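Local coordinates for protein oxalate biosynthetic component 1 (Burkholderia thailandensis, PDB 5IKY) that makes oxalate in quorum sensing-dependent oxalogenesis as a bifunctional enzyme that pairs an alpha/beta-hydrolase-type serine hydrolase with an additional lyase activity, at residues 23-28 and 191-196; 32-37 and 70-75; 53-58 and 157-162; 64-69 and 241-246; 104-109 and 183-188. All blocks are in the same frame, centred on the assembly; numbering follows the deposited sequence.

Contact 1: 23-28 and 191-196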
# COMPACT_ATOMS: atom_id res chain seq x y z
N GLU A 23 -3.80 -30.72 -9.36
CA GLU A 23 -3.19 -32.03 -9.54
C GLU A 23 -4.08 -33.10 -8.93
O GLU A 23 -4.73 -32.85 -7.91
CB GLU A 23 -1.80 -32.09 -8.91
CG GLU A 23 -0.70 -31.45 -9.73
CD GLU A 23 0.67 -31.68 -9.14
OE1 GLU A 23 0.77 -32.43 -8.15
OE2 GLU A 23 1.65 -31.12 -9.66
N PRO A 24 -4.13 -34.29 -9.54
CA PRO A 24 -4.86 -35.42 -8.95
C PRO A 24 -4.37 -35.72 -7.54
O PRO A 24 -3.18 -35.59 -7.26
CB PRO A 24 -4.57 -36.58 -9.91
CG PRO A 24 -3.58 -36.07 -10.92
CD PRO A 24 -3.68 -34.58 -10.91
N LYS A 25 -5.28 -36.12 -6.66
CA LYS A 25 -4.95 -36.36 -5.26
C LYS A 25 -5.11 -37.84 -4.90
O LYS A 25 -4.93 -38.22 -3.74
CB LYS A 25 -5.83 -35.49 -4.36
CG LYS A 25 -5.57 -34.01 -4.51
CD LYS A 25 -4.18 -33.64 -4.03
CE LYS A 25 -3.55 -32.56 -4.89
NZ LYS A 25 -4.45 -31.39 -5.05
N PHE A 26 -5.43 -38.65 -5.89
CA PHE A 26 -5.57 -40.09 -5.68
C PHE A 26 -5.22 -40.86 -6.94
O PHE A 26 -5.66 -40.52 -8.04
CB PHE A 26 -7.00 -40.44 -5.24
CG PHE A 26 -7.24 -41.91 -5.06
CD1 PHE A 26 -6.74 -42.58 -3.95
CD2 PHE A 26 -7.95 -42.63 -6.00
CE1 PHE A 26 -6.96 -43.93 -3.78
CE2 PHE A 26 -8.18 -43.99 -5.84
CZ PHE A 26 -7.68 -44.64 -4.73
N ILE A 27 -4.41 -41.90 -6.78
CA ILE A 27 -4.07 -42.79 -7.89
C ILE A 27 -4.45 -44.22 -7.55
O ILE A 27 -3.83 -44.85 -6.69
CB ILE A 27 -2.58 -42.73 -8.24
CG1 ILE A 27 -2.18 -41.30 -8.61
CG2 ILE A 27 -2.27 -43.68 -9.38
CD1 ILE A 27 -0.71 -41.15 -8.88
N PRO A 28 -5.49 -44.74 -8.22
CA PRO A 28 -5.96 -46.12 -8.03
C PRO A 28 -4.85 -47.12 -8.25
O PRO A 28 -3.96 -46.87 -9.07
CB PRO A 28 -7.05 -46.27 -9.08
CG PRO A 28 -7.52 -44.89 -9.34
CD PRO A 28 -6.31 -44.02 -9.22
N HIS A 191 -2.90 -44.95 -4.11
CA HIS A 191 -2.09 -43.96 -3.40
C HIS A 191 -2.81 -42.63 -3.27
O HIS A 191 -3.64 -42.26 -4.11
CB HIS A 191 -0.74 -43.78 -4.09
CG HIS A 191 0.31 -44.73 -3.62
ND1 HIS A 191 0.44 -46.01 -4.12
CD2 HIS A 191 1.28 -44.59 -2.69
CE1 HIS A 191 1.45 -46.61 -3.52
NE2 HIS A 191 1.98 -45.77 -2.65
N TRP A 192 -2.47 -41.91 -2.21
CA TRP A 192 -3.21 -40.72 -1.79
C TRP A 192 -2.24 -39.62 -1.39
O TRP A 192 -1.20 -39.89 -0.80
CB TRP A 192 -4.12 -41.10 -0.63
CG TRP A 192 -4.73 -39.97 0.12
CD1 TRP A 192 -5.27 -38.83 -0.39
CD2 TRP A 192 -4.85 -39.88 1.54
NE1 TRP A 192 -5.74 -38.03 0.63
CE2 TRP A 192 -5.49 -38.65 1.83
CE3 TRP A 192 -4.49 -40.71 2.60
CZ2 TRP A 192 -5.77 -38.24 3.13
CZ3 TRP A 192 -4.77 -40.30 3.89
CH2 TRP A 192 -5.40 -39.08 4.15
N GLN A 193 -2.58 -38.38 -1.71
CA GLN A 193 -1.79 -37.23 -1.30
C GLN A 193 -2.52 -36.43 -0.22
O GLN A 193 -3.39 -35.62 -0.52
CB GLN A 193 -1.46 -36.33 -2.50
CG GLN A 193 -0.82 -34.99 -2.16
CD GLN A 193 0.50 -35.12 -1.41
OE1 GLN A 193 0.52 -35.20 -0.18
NE2 GLN A 193 1.60 -35.13 -2.15
N PRO A 194 -2.16 -36.68 1.05
CA PRO A 194 -2.77 -36.00 2.21
C PRO A 194 -2.43 -34.51 2.26
O PRO A 194 -3.19 -33.73 2.83
CB PRO A 194 -2.17 -36.74 3.41
CG PRO A 194 -1.58 -38.00 2.86
CD PRO A 194 -1.15 -37.66 1.47
N GLY A 195 -1.30 -34.14 1.67
CA GLY A 195 -0.87 -32.75 1.67
C GLY A 195 -0.38 -32.30 3.04
O GLY A 195 -0.63 -31.17 3.45
N LYS A 196 0.30 -33.20 3.75
CA LYS A 196 0.84 -32.86 5.06
C LYS A 196 1.99 -31.87 4.92
O LYS A 196 2.87 -32.05 4.08
CB LYS A 196 1.29 -34.12 5.79
CG LYS A 196 0.14 -34.95 6.34
CD LYS A 196 0.59 -36.33 6.79
CE LYS A 196 -0.59 -37.13 7.32
NZ LYS A 196 -0.25 -38.56 7.53
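Ile-27 and His-191 form an antiparallel hydrogen-bonded pair: Ile-27 N donates to His-191 O over 2.8 Å, and His-191 N returns the bond to Ile-27 O over 2.7 Å. Both are close to straight, the first with 168° at the hydrogen. Next along the ladder, Phe-26 and Trp-192 make a non-hydrogen-bonded pair, their CA atoms 4.6 Å apart. The pairing then runs past the strand ends, because Gln-193 N still reaches Lys-25 O at 3.1 Å, from above the plane of that carbonyl rather than on a lone pair. The same oxygen lies in the plane of the Trp-192 indole, at its edge, 3.4 Å from Trp-192 CD1. Phe-26 holds CG anti to its own N (chi1 177°), which brings Phe-26 CD1 to 3.1 Å from His-191 O. Beyond the ladder, the aliphatic part of Lys-25 crosses Gln-193, with Lys-25 CD 4.1 Å from Gln-193 CG, while its ammonium turns to the backbone oxygen of Asp-20. Gln-193 OE1 accepts from Gly-195 N, two residues on. Tyr-159 stacks on Phe-26 and also meets the Trp-192 ring. Strand 190-192 is the middle of a three-stranded antiparallel sheet, between 26-28 and 53-55.

Contact 2: 32-37 and 70-75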
# COMPACT_ATOMS: atom_id res chain seq x y z
N LEU A 32 -1.25 -47.83 -11.59
CA LEU A 32 0.16 -48.07 -11.35
C LEU A 32 0.56 -49.49 -11.72
O LEU A 32 1.60 -49.71 -12.35
CB LEU A 32 0.51 -47.80 -9.89
CG LEU A 32 0.43 -46.34 -9.43
CD1 LEU A 32 0.78 -46.22 -7.96
CD2 LEU A 32 1.32 -45.46 -10.28
N GLU A 33 -0.27 -50.46 -11.34
CA GLU A 33 -0.03 -51.87 -11.60
C GLU A 33 0.05 -52.15 -13.10
O GLU A 33 0.57 -53.18 -13.53
CB GLU A 33 -1.12 -52.73 -10.96
CG GLU A 33 -0.70 -54.14 -10.62
CD GLU A 33 -1.74 -54.86 -9.78
OE1 GLU A 33 -2.84 -54.30 -9.58
OE2 GLU A 33 -1.46 -55.99 -9.32
N LEU A 34 -0.48 -51.22 -13.88
CA LEU A 34 -0.51 -51.30 -15.33
C LEU A 34 0.86 -51.03 -15.95
O LEU A 34 1.13 -51.39 -17.09
CB LEU A 34 -1.56 -50.32 -15.86
CG LEU A 34 -1.81 -50.13 -17.35
CD1 LEU A 34 -3.29 -49.88 -17.57
CD2 LEU A 34 -1.00 -48.95 -17.87
N LEU A 35 1.73 -50.38 -15.18
CA LEU A 35 3.09 -50.08 -15.63
C LEU A 35 3.99 -51.32 -15.61
O LEU A 35 3.68 -52.30 -14.93
CB LEU A 35 3.71 -48.99 -14.75
CG LEU A 35 3.26 -47.55 -15.00
CD1 LEU A 35 3.85 -46.61 -13.95
CD2 LEU A 35 3.68 -47.12 -16.40
N PRO A 36 5.09 -51.28 -16.37
CA PRO A 36 6.11 -52.33 -16.23
C PRO A 36 6.74 -52.27 -14.84
O PRO A 36 6.77 -51.20 -14.23
CB PRO A 36 7.13 -51.98 -17.32
CG PRO A 36 6.36 -51.20 -18.32
CD PRO A 36 5.37 -50.40 -17.52
N ALA A 37 7.24 -53.41 -14.36
CA ALA A 37 7.73 -53.54 -12.98
C ALA A 37 8.79 -52.50 -12.62
O ALA A 37 8.78 -51.96 -11.51
CB ALA A 37 8.28 -54.94 -12.76
N ILE A 70 -5.63 -44.89 -22.13
CA ILE A 70 -4.50 -45.74 -21.80
C ILE A 70 -4.19 -46.69 -22.94
O ILE A 70 -4.95 -47.63 -23.21
CB ILE A 70 -4.76 -46.56 -20.53
CG1 ILE A 70 -5.17 -45.65 -19.37
CG2 ILE A 70 -3.53 -47.37 -20.17
CD1 ILE A 70 -5.51 -46.40 -18.10
N ASP A 71 -3.08 -46.46 -23.63
CA ASP A 71 -2.62 -47.36 -24.67
C ASP A 71 -1.59 -48.32 -24.09
O ASP A 71 -0.48 -47.90 -23.74
CB ASP A 71 -2.03 -46.58 -25.85
CG ASP A 71 -1.96 -47.42 -27.13
OD1 ASP A 71 -2.04 -48.66 -27.04
OD2 ASP A 71 -1.82 -46.82 -28.21
N LEU A 72 -1.94 -49.59 -23.99
CA LEU A 72 -1.06 -50.59 -23.39
C LEU A 72 0.18 -50.83 -24.25
O LEU A 72 1.17 -51.40 -23.78
CB LEU A 72 -1.80 -51.91 -23.17
CG LEU A 72 -2.87 -51.87 -22.08
CD1 LEU A 72 -3.48 -53.25 -21.88
CD2 LEU A 72 -2.28 -51.36 -20.78
N THR A 73 0.13 -50.39 -25.51
CA THR A 73 1.27 -50.47 -26.40
C THR A 73 2.41 -49.59 -25.89
O THR A 73 3.59 -49.87 -26.12
CB THR A 73 0.90 -50.05 -27.84
OG1 THR A 73 -0.30 -50.73 -28.24
CG2 THR A 73 2.01 -50.38 -28.81
N ASP A 74 2.05 -48.53 -25.18
CA ASP A 74 3.03 -47.64 -24.56
C ASP A 74 3.83 -48.35 -23.47
O ASP A 74 4.94 -47.94 -23.14
CB ASP A 74 2.33 -46.41 -23.95
CG ASP A 74 1.74 -45.50 -25.00
OD1 ASP A 74 2.12 -45.62 -26.19
OD2 ASP A 74 0.90 -44.64 -24.65
N TYR A 75 3.26 -49.42 -22.93
CA TYR A 75 3.88 -50.14 -21.82
C TYR A 75 4.15 -51.59 -22.18
O TYR A 75 4.00 -52.49 -21.34
CB TYR A 75 2.99 -50.05 -20.57
CG TYR A 75 2.36 -48.69 -20.37
CD1 TYR A 75 3.09 -47.64 -19.83
CD2 TYR A 75 1.04 -48.45 -20.73
CE1 TYR A 75 2.52 -46.39 -19.64
CE2 TYR A 75 0.47 -47.20 -20.55
CZ TYR A 75 1.21 -46.18 -20.00
OH TYR A 75 0.64 -44.94 -19.82
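The turn between helices 29-33 and 37-49 packs against the 3-10 turn that follows strand 70-71, with Leu-34 facing Ile-70, Leu-72 and Tyr-75. The two branches of Leu-34 have different nearest partners. Leu-34 CD1 meets Ile-70 CG2 tip to tip at 3.6 Å, whereas Leu-34 CD2 lies 3.5 Å from both CD2 and CE2 of Tyr-75. Leu-72 comes in at the branch point, its CD2 standing 3.7 Å from Leu-34 CG. The trans chi1 of Leu-34 (178°) carries this fork out to all three partners. An Asx turn opens the 3-10 segment: Asp-71 OD1 accepts from Thr-73 N at 3.2 Å and from Thr-73 OG1 at 3.0 Å, both donors arriving from one face of the carboxylate. Ser-98 OG also bonds to that oxygen. On the same side of the Tyr-75 ring plane as Leu-34 CD2, but near the CD1-CE1 bond, Leu-35 CD2 comes to 3.5 Å from Tyr-75 CD1, although the CB of Leu-35 itself points away from segment 70-75. Pro-36, the N-cap residue of helix 37-49, crosses Tyr-75 at about a right angle and puts its CD 3.9 Å from Tyr-75 CB. Pro-240 touches Leu-34, Leu-35 and Tyr-75.

Contact 3: 53-58 and 157-162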
# COMPACT_ATOMS: atom_id res chain seq x y z
N GLU A 53 0.78 -41.59 0.17
CA GLU A 53 0.66 -42.73 1.07
C GLU A 53 -0.23 -43.81 0.48
O GLU A 53 -1.34 -43.53 0.03
CB GLU A 53 0.11 -42.29 2.43
CG GLU A 53 1.00 -41.32 3.18
CD GLU A 53 0.39 -40.87 4.50
OE1 GLU A 53 -0.76 -41.27 4.79
OE2 GLU A 53 1.06 -40.12 5.24
N ALA A 54 0.26 -45.05 0.48
CA ALA A 54 -0.55 -46.18 0.06
C ALA A 54 -1.74 -46.32 0.99
O ALA A 54 -1.63 -46.11 2.20
CB ALA A 54 0.27 -47.46 0.04
N VAL A 55 -2.90 -46.66 0.43
CA VAL A 55 -4.13 -46.65 1.20
C VAL A 55 -5.08 -47.74 0.68
O VAL A 55 -5.20 -47.95 -0.53
CB VAL A 55 -4.79 -45.24 1.14
CG1 VAL A 55 -5.30 -44.92 -0.26
CG2 VAL A 55 -5.90 -45.11 2.17
N PRO A 56 -5.74 -48.46 1.60
CA PRO A 56 -6.67 -49.52 1.20
C PRO A 56 -7.97 -48.98 0.59
O PRO A 56 -8.18 -47.77 0.56
CB PRO A 56 -6.96 -50.26 2.51
CG PRO A 56 -6.69 -49.25 3.58
CD PRO A 56 -5.54 -48.44 3.06
N ALA A 57 -8.81 -49.88 0.11
CA ALA A 57 -10.11 -49.50 -0.42
C ALA A 57 -11.00 -48.93 0.68
O ALA A 57 -10.73 -49.12 1.87
CB ALA A 57 -10.79 -50.70 -1.08
N GLY A 58 -12.05 -48.22 0.28
CA GLY A 58 -12.99 -47.66 1.25
C GLY A 58 -13.06 -46.15 1.26
O GLY A 58 -13.92 -45.57 1.93
N HIS A 157 -10.64 -33.13 -8.37
CA HIS A 157 -10.07 -34.42 -8.04
C HIS A 157 -9.79 -34.47 -6.54
O HIS A 157 -8.64 -34.43 -6.10
CB HIS A 157 -8.79 -34.68 -8.84
CG HIS A 157 -8.49 -36.13 -9.05
ND1 HIS A 157 -7.93 -36.92 -8.07
CD2 HIS A 157 -8.68 -36.93 -10.12
CE1 HIS A 157 -7.78 -38.15 -8.54
NE2 HIS A 157 -8.23 -38.18 -9.78
N THR A 158 -10.86 -34.55 -5.76
CA THR A 158 -10.77 -34.53 -4.31
C THR A 158 -11.06 -35.90 -3.71
O THR A 158 -12.09 -36.51 -4.00
CB THR A 158 -11.73 -33.49 -3.70
OG1 THR A 158 -11.28 -32.17 -4.05
CG2 THR A 158 -11.78 -33.62 -2.20
N TYR A 159 -10.14 -36.37 -2.87
CA TYR A 159 -10.25 -37.70 -2.29
C TYR A 159 -10.20 -37.65 -0.76
O TYR A 159 -9.54 -36.80 -0.18
CB TYR A 159 -9.13 -38.60 -2.83
CG TYR A 159 -9.00 -39.94 -2.13
CD1 TYR A 159 -8.14 -40.10 -1.05
CD2 TYR A 159 -9.72 -41.04 -2.57
CE1 TYR A 159 -8.01 -41.32 -0.42
CE2 TYR A 159 -9.59 -42.27 -1.94
CZ TYR A 159 -8.74 -42.40 -0.87
OH TYR A 159 -8.61 -43.61 -0.24
N LEU A 160 -10.92 -38.57 -0.13
CA LEU A 160 -10.87 -38.72 1.32
C LEU A 160 -10.56 -40.17 1.67
O LEU A 160 -11.16 -41.09 1.12
CB LEU A 160 -12.18 -38.28 1.97
CG LEU A 160 -12.47 -36.78 1.94
CD1 LEU A 160 -13.83 -36.48 2.55
CD2 LEU A 160 -11.38 -36.01 2.66
N SER A 161 -9.62 -40.37 2.60
CA SER A 161 -9.19 -41.70 3.00
C SER A 161 -10.32 -42.51 3.64
O SER A 161 -11.29 -41.95 4.14
CB SER A 161 -8.02 -41.59 3.97
OG SER A 161 -8.42 -40.96 5.18
N PRO A 162 -10.20 -43.85 3.59
CA PRO A 162 -11.13 -44.76 4.28
C PRO A 162 -11.35 -44.34 5.72
O PRO A 162 -12.47 -44.42 6.23
CB PRO A 162 -10.41 -46.11 4.22
CG PRO A 162 -9.34 -45.98 3.18
CD PRO A 162 -9.32 -44.57 2.66
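The hydroxyl oxygen of Tyr-159 is met by both methyls of Val-55, with Tyr-159 OH 3.6 Å from Val-55 CG1 and 3.9 Å from Val-55 CG2. The two side chains approach from opposite directions, so Tyr-159 presents the outer end of its phenol to the forked end of the valine. A chi1 of 68° on Val-55 turns CG1 to the tyrosine, while CG2 also reaches the pyrrolidine of Pro-162, where Val-55 CG2 stands 3.5 Å from Pro-162 CD. The same ring also touches a carbonyl: Pro-56 O lies 3.4 Å from Pro-162 CG, a packing contact with carbon rather than a bond. Farther along, Ala-57 O is 3.7 Å from Pro-162 CG, and the backbones close up to a CA-CA distance of 4.6 Å between Gly-58 and Pro-162. Positive phi at Gly-58 (117°) turns the chain where it passes the proline. All these are van der Waals contacts, with residues 55-58 passing round Pro-162. Ser-161 is the N-cap of helix 162-172, and its OG makes a weak hydrogen bond to Phe-164 N. Strand 53-55 edges one three-stranded sheet, while strand 156-160 edges another, beside strand 60-64.

Contact 4: 64-69 and 241-246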
# COMPACT_ATOMS: atom_id res chain seq x y z
N TYR A 64 -13.52 -35.11 -11.82
CA TYR A 64 -14.05 -34.74 -13.12
C TYR A 64 -13.01 -33.99 -13.94
O TYR A 64 -12.46 -32.98 -13.48
CB TYR A 64 -15.31 -33.88 -12.97
CG TYR A 64 -15.97 -33.51 -14.29
CD1 TYR A 64 -16.82 -34.39 -14.94
CD2 TYR A 64 -15.73 -32.28 -14.88
CE1 TYR A 64 -17.42 -34.06 -16.14
CE2 TYR A 64 -16.33 -31.93 -16.08
CZ TYR A 64 -17.17 -32.83 -16.71
OH TYR A 64 -17.76 -32.50 -17.90
N GLY A 65 -12.73 -34.48 -15.14
CA GLY A 65 -11.87 -33.79 -16.09
C GLY A 65 -10.43 -34.25 -16.14
O GLY A 65 -9.61 -33.62 -16.82
N TYR A 66 -10.10 -35.34 -15.46
CA TYR A 66 -8.71 -35.77 -15.35
C TYR A 66 -8.39 -37.07 -16.08
O TYR A 66 -7.32 -37.64 -15.90
CB TYR A 66 -8.32 -35.91 -13.88
CG TYR A 66 -8.05 -34.59 -13.21
CD1 TYR A 66 -6.79 -34.00 -13.29
CD2 TYR A 66 -9.04 -33.93 -12.50
CE1 TYR A 66 -6.54 -32.78 -12.68
CE2 TYR A 66 -8.79 -32.71 -11.89
CZ TYR A 66 -7.54 -32.15 -11.98
OH TYR A 66 -7.28 -30.94 -11.38
N ASP A 67 -9.32 -37.54 -16.92
CA ASP A 67 -9.15 -38.79 -17.64
C ASP A 67 -8.25 -38.64 -18.87
O ASP A 67 -8.22 -37.59 -19.51
CB ASP A 67 -10.50 -39.36 -18.06
CG ASP A 67 -11.36 -39.76 -16.88
OD1 ASP A 67 -10.83 -40.37 -15.93
OD2 ASP A 67 -12.58 -39.47 -16.90
N ALA A 68 -7.52 -39.70 -19.18
CA ALA A 68 -6.71 -39.78 -20.39
C ALA A 68 -6.70 -41.22 -20.88
O ALA A 68 -6.72 -42.15 -20.07
CB ALA A 68 -5.30 -39.28 -20.14
N PRO A 69 -6.67 -41.43 -22.21
CA PRO A 69 -6.72 -42.80 -22.72
C PRO A 69 -5.47 -43.59 -22.35
O PRO A 69 -4.39 -43.02 -22.26
CB PRO A 69 -6.83 -42.62 -24.23
CG PRO A 69 -6.19 -41.30 -24.49
CD PRO A 69 -6.52 -40.45 -23.29
N GLY A 241 -3.65 -42.96 -17.57
CA GLY A 241 -5.06 -42.66 -17.37
C GLY A 241 -5.35 -41.29 -16.78
O GLY A 241 -6.51 -40.93 -16.60
N LEU A 242 -4.29 -40.54 -16.48
CA LEU A 242 -4.45 -39.20 -15.93
C LEU A 242 -3.88 -38.14 -16.87
O LEU A 242 -2.74 -38.25 -17.32
CB LEU A 242 -3.78 -39.10 -14.56
CG LEU A 242 -4.44 -39.90 -13.44
CD1 LEU A 242 -3.62 -39.82 -12.16
CD2 LEU A 242 -5.86 -39.42 -13.20
N ASN A 243 -4.68 -37.12 -17.18
CA ASN A 243 -4.26 -36.10 -18.14
C ASN A 243 -3.47 -34.97 -17.49
O ASN A 243 -3.11 -34.00 -18.15
CB ASN A 243 -5.47 -35.53 -18.88
CG ASN A 243 -6.49 -34.87 -17.96
OD1 ASN A 243 -6.16 -34.40 -16.87
ND2 ASN A 243 -7.74 -34.82 -18.40
N THR A 244 -3.20 -35.11 -16.20
CA THR A 244 -2.38 -34.14 -15.48
C THR A 244 -1.28 -34.85 -14.70
O THR A 244 -1.56 -35.71 -13.87
CB THR A 244 -3.22 -33.28 -14.52
OG1 THR A 244 -4.21 -32.56 -15.26
CG2 THR A 244 -2.33 -32.28 -13.79
N PRO A 245 -0.02 -34.48 -14.98
CA PRO A 245 1.12 -35.13 -14.32
C PRO A 245 1.27 -34.71 -12.86
O PRO A 245 0.76 -33.65 -12.47
CB PRO A 245 2.32 -34.65 -15.14
CG PRO A 245 1.89 -33.32 -15.66
CD PRO A 245 0.41 -33.44 -15.93
N ILE A 246 1.96 -35.52 -12.06
CA ILE A 246 2.20 -35.19 -10.66
C ILE A 246 3.53 -34.47 -10.49
O ILE A 246 4.58 -34.97 -10.89
CB ILE A 246 2.21 -36.45 -9.78
CG1 ILE A 246 0.97 -37.30 -10.05
CG2 ILE A 246 2.30 -36.06 -8.31
CD1 ILE A 246 -0.32 -36.64 -9.64
O HOH W 1 -8.67 -40.73 -14.67
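Asn-243 fits closely against the backbone of Gly-65 and Tyr-66, and this is the tight part of the contact. Its ND2 donates to Gly-65 O over 2.7 Å, almost perfectly straight at 176°, with the acceptor in the plane of the amide. A chi1 of 60° brings ND2 to that oxygen, while the backbone N of Asn-243 takes the next carbonyl, Tyr-66 O, at 3.0 Å, from well above its plane. The amide is fixed further at OD1, which accepts from Thr-244 OG1 at 3.1 Å and from Arg-155. Thr-244 CB lies at the in-plane edge of the Tyr-66 ring, 3.8 Å from Tyr-66 CE1, while the phenol hydroxyl bonds to Leu-22 O. The backbones of Ala-68 and Gly-241 are packed closely too: Ala-68 N makes a weak bond to Gly-241 O at 3.0 Å, and Gly-241 CA makes a CA-H...O contact with Ala-68 O at 3.2 Å. Only the Asp-67 side is looser. There a water molecule donates to Gly-241 O at 2.9 Å, and Asp-67, its CB pointing away from the 241-246 loop, has a long, weak ion pair with Arg-102. The contact joins the loop connecting strands 60-64 and 70-71 to the one connecting strands 235-237 and 246-248.

Contact 5: 104-109 and 183-188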
# COMPACT_ATOMS: atom_id res chain seq x y z
N GLN A 104 -17.43 -44.44 -18.18
CA GLN A 104 -18.07 -43.98 -16.95
C GLN A 104 -17.67 -42.53 -16.70
O GLN A 104 -16.50 -42.18 -16.82
CB GLN A 104 -17.66 -44.86 -15.77
CG GLN A 104 -17.90 -44.23 -14.41
CD GLN A 104 -16.77 -44.52 -13.43
OE1 GLN A 104 -15.69 -44.95 -13.83
NE2 GLN A 104 -17.03 -44.29 -12.15
N THR A 105 -18.64 -41.69 -16.34
CA THR A 105 -18.34 -40.29 -16.08
C THR A 105 -19.19 -39.74 -14.94
O THR A 105 -20.37 -40.06 -14.81
CB THR A 105 -18.55 -39.43 -17.35
OG1 THR A 105 -17.75 -39.94 -18.42
CG2 THR A 105 -18.16 -37.98 -17.10
N SER A 106 -18.56 -38.91 -14.11
CA SER A 106 -19.19 -38.30 -12.94
C SER A 106 -20.00 -37.06 -13.33
O SER A 106 -19.92 -36.62 -14.48
CB SER A 106 -18.13 -37.95 -11.90
OG SER A 106 -17.38 -39.10 -11.52
N PRO A 107 -20.79 -36.51 -12.39
CA PRO A 107 -21.44 -35.22 -12.66
C PRO A 107 -20.44 -34.12 -13.00
O PRO A 107 -19.37 -34.06 -12.40
CB PRO A 107 -22.16 -34.91 -11.35
CG PRO A 107 -22.44 -36.24 -10.77
CD PRO A 107 -21.28 -37.11 -11.14
N SER A 108 -20.79 -33.27 -13.96
CA SER A 108 -19.94 -32.17 -14.36
C SER A 108 -19.90 -31.09 -13.29
O SER A 108 -20.59 -31.19 -12.27
CB SER A 108 -20.42 -31.56 -15.68
OG SER A 108 -21.55 -30.74 -15.47
N LEU A 109 -19.09 -30.07 -13.52
CA LEU A 109 -18.99 -28.95 -12.59
C LEU A 109 -19.74 -27.73 -13.10
O LEU A 109 -19.27 -26.60 -12.93
CB LEU A 109 -17.52 -28.60 -12.34
CG LEU A 109 -16.69 -29.74 -11.76
CD1 LEU A 109 -15.25 -29.32 -11.62
CD2 LEU A 109 -17.26 -30.17 -10.42
N GLY A 183 -22.25 -36.72 -6.26
CA GLY A 183 -21.23 -37.14 -7.21
C GLY A 183 -20.02 -37.87 -6.64
O GLY A 183 -19.23 -38.42 -7.41
N TRP A 184 -19.86 -37.89 -5.32
CA TRP A 184 -18.76 -38.62 -4.71
C TRP A 184 -19.02 -40.12 -4.83
O TRP A 184 -20.17 -40.56 -4.86
CB TRP A 184 -18.59 -38.24 -3.24
CG TRP A 184 -18.23 -36.81 -2.98
CD1 TRP A 184 -18.98 -35.70 -3.26
CD2 TRP A 184 -17.03 -36.33 -2.35
NE1 TRP A 184 -18.32 -34.57 -2.87
CE2 TRP A 184 -17.12 -34.92 -2.31
CE3 TRP A 184 -15.89 -36.95 -1.84
CZ2 TRP A 184 -16.11 -34.13 -1.76
CZ3 TRP A 184 -14.89 -36.16 -1.30
CH2 TRP A 184 -15.01 -34.77 -1.26
N ARG A 185 -17.95 -40.91 -4.89
CA ARG A 185 -18.10 -42.35 -5.03
C ARG A 185 -16.92 -43.13 -4.43
O ARG A 185 -15.83 -42.59 -4.26
CB ARG A 185 -18.28 -42.72 -6.50
CG ARG A 185 -17.05 -42.52 -7.36
CD ARG A 185 -17.43 -42.44 -8.83
NE ARG A 185 -18.66 -43.16 -9.12
CZ ARG A 185 -19.35 -43.05 -10.25
NH1 ARG A 185 -20.46 -43.75 -10.43
NH2 ARG A 185 -18.93 -42.23 -11.21
N MET A 186 -17.16 -44.40 -4.13
CA MET A 186 -16.17 -45.26 -3.48
C MET A 186 -15.00 -45.61 -4.39
O MET A 186 -15.16 -45.71 -5.61
CB MET A 186 -16.84 -46.55 -2.98
CG MET A 186 -17.98 -46.32 -2.01
SD MET A 186 -17.43 -45.70 -0.41
CE MET A 186 -16.36 -47.04 0.12
N CYS A 187 -13.83 -45.80 -3.79
CA CYS A 187 -12.63 -46.14 -4.54
C CYS A 187 -12.03 -47.46 -4.06
O CYS A 187 -12.36 -47.95 -2.98
CB CYS A 187 -11.58 -45.04 -4.40
SG CYS A 187 -12.24 -43.37 -4.39
N GLY A 188 -11.14 -48.02 -4.87
CA GLY A 188 -10.38 -49.19 -4.47
C GLY A 188 -9.12 -48.77 -3.75
O GLY A 188 -9.01 -47.64 -3.27
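Gln-104 and Ser-106 face Arg-185, a residue of strand 185-186 at the edge of a three-stranded antiparallel sheet; their own loop follows strand 99-102. At the start of that loop, one end of the Gln-104 amide stands over a face of the Arg-185 guanidinium, toward its rim, the two planes 61° apart and the side chains coming from opposite directions. Two residues on, Ser-106 reaches the same guanidinium at its edge, with Ser-106 OG 3.5 Å from Arg-185 NH2. Arg-185 starts from a chi1 of 70° and bends again at chi3, which carries its planar end across to the loop. Pro-107 marks the change from polar to apolar contact, while its carbonyl oxygen accepts from Arg-62 of the central strand 60-64. The ring of Pro-107 rests on bare backbone at Gly-183, where the absence of a side chain lets it sit on CA: Pro-107 CG and CD both stand 3.9 Å from Gly-183 CA.

How the contacts relate
All five contacts lie on one side of the chain's centre, their own centres 8 to 24 Å apart. Contacts 1 and 3 are closest, at about 8 Å, and share the sheet in which strand 190-192 separates 26-28 from 53-55. Contacts 3 and 5 meet in a second sheet, where strand 60-64 lies between 156-160 and 185-186. Along the chain, contacts 2, 3 and 5 nest inside the loop closed by contact 1, which alternates with contact 4. Contacts 2, 3 and 5 join parts of the N-terminal family region. Contact 4 pairs a segment of that region with one from the region related to beta-keto acid cleavage enzymes, and contact 1 adds a strand of the latter to residues 23-28.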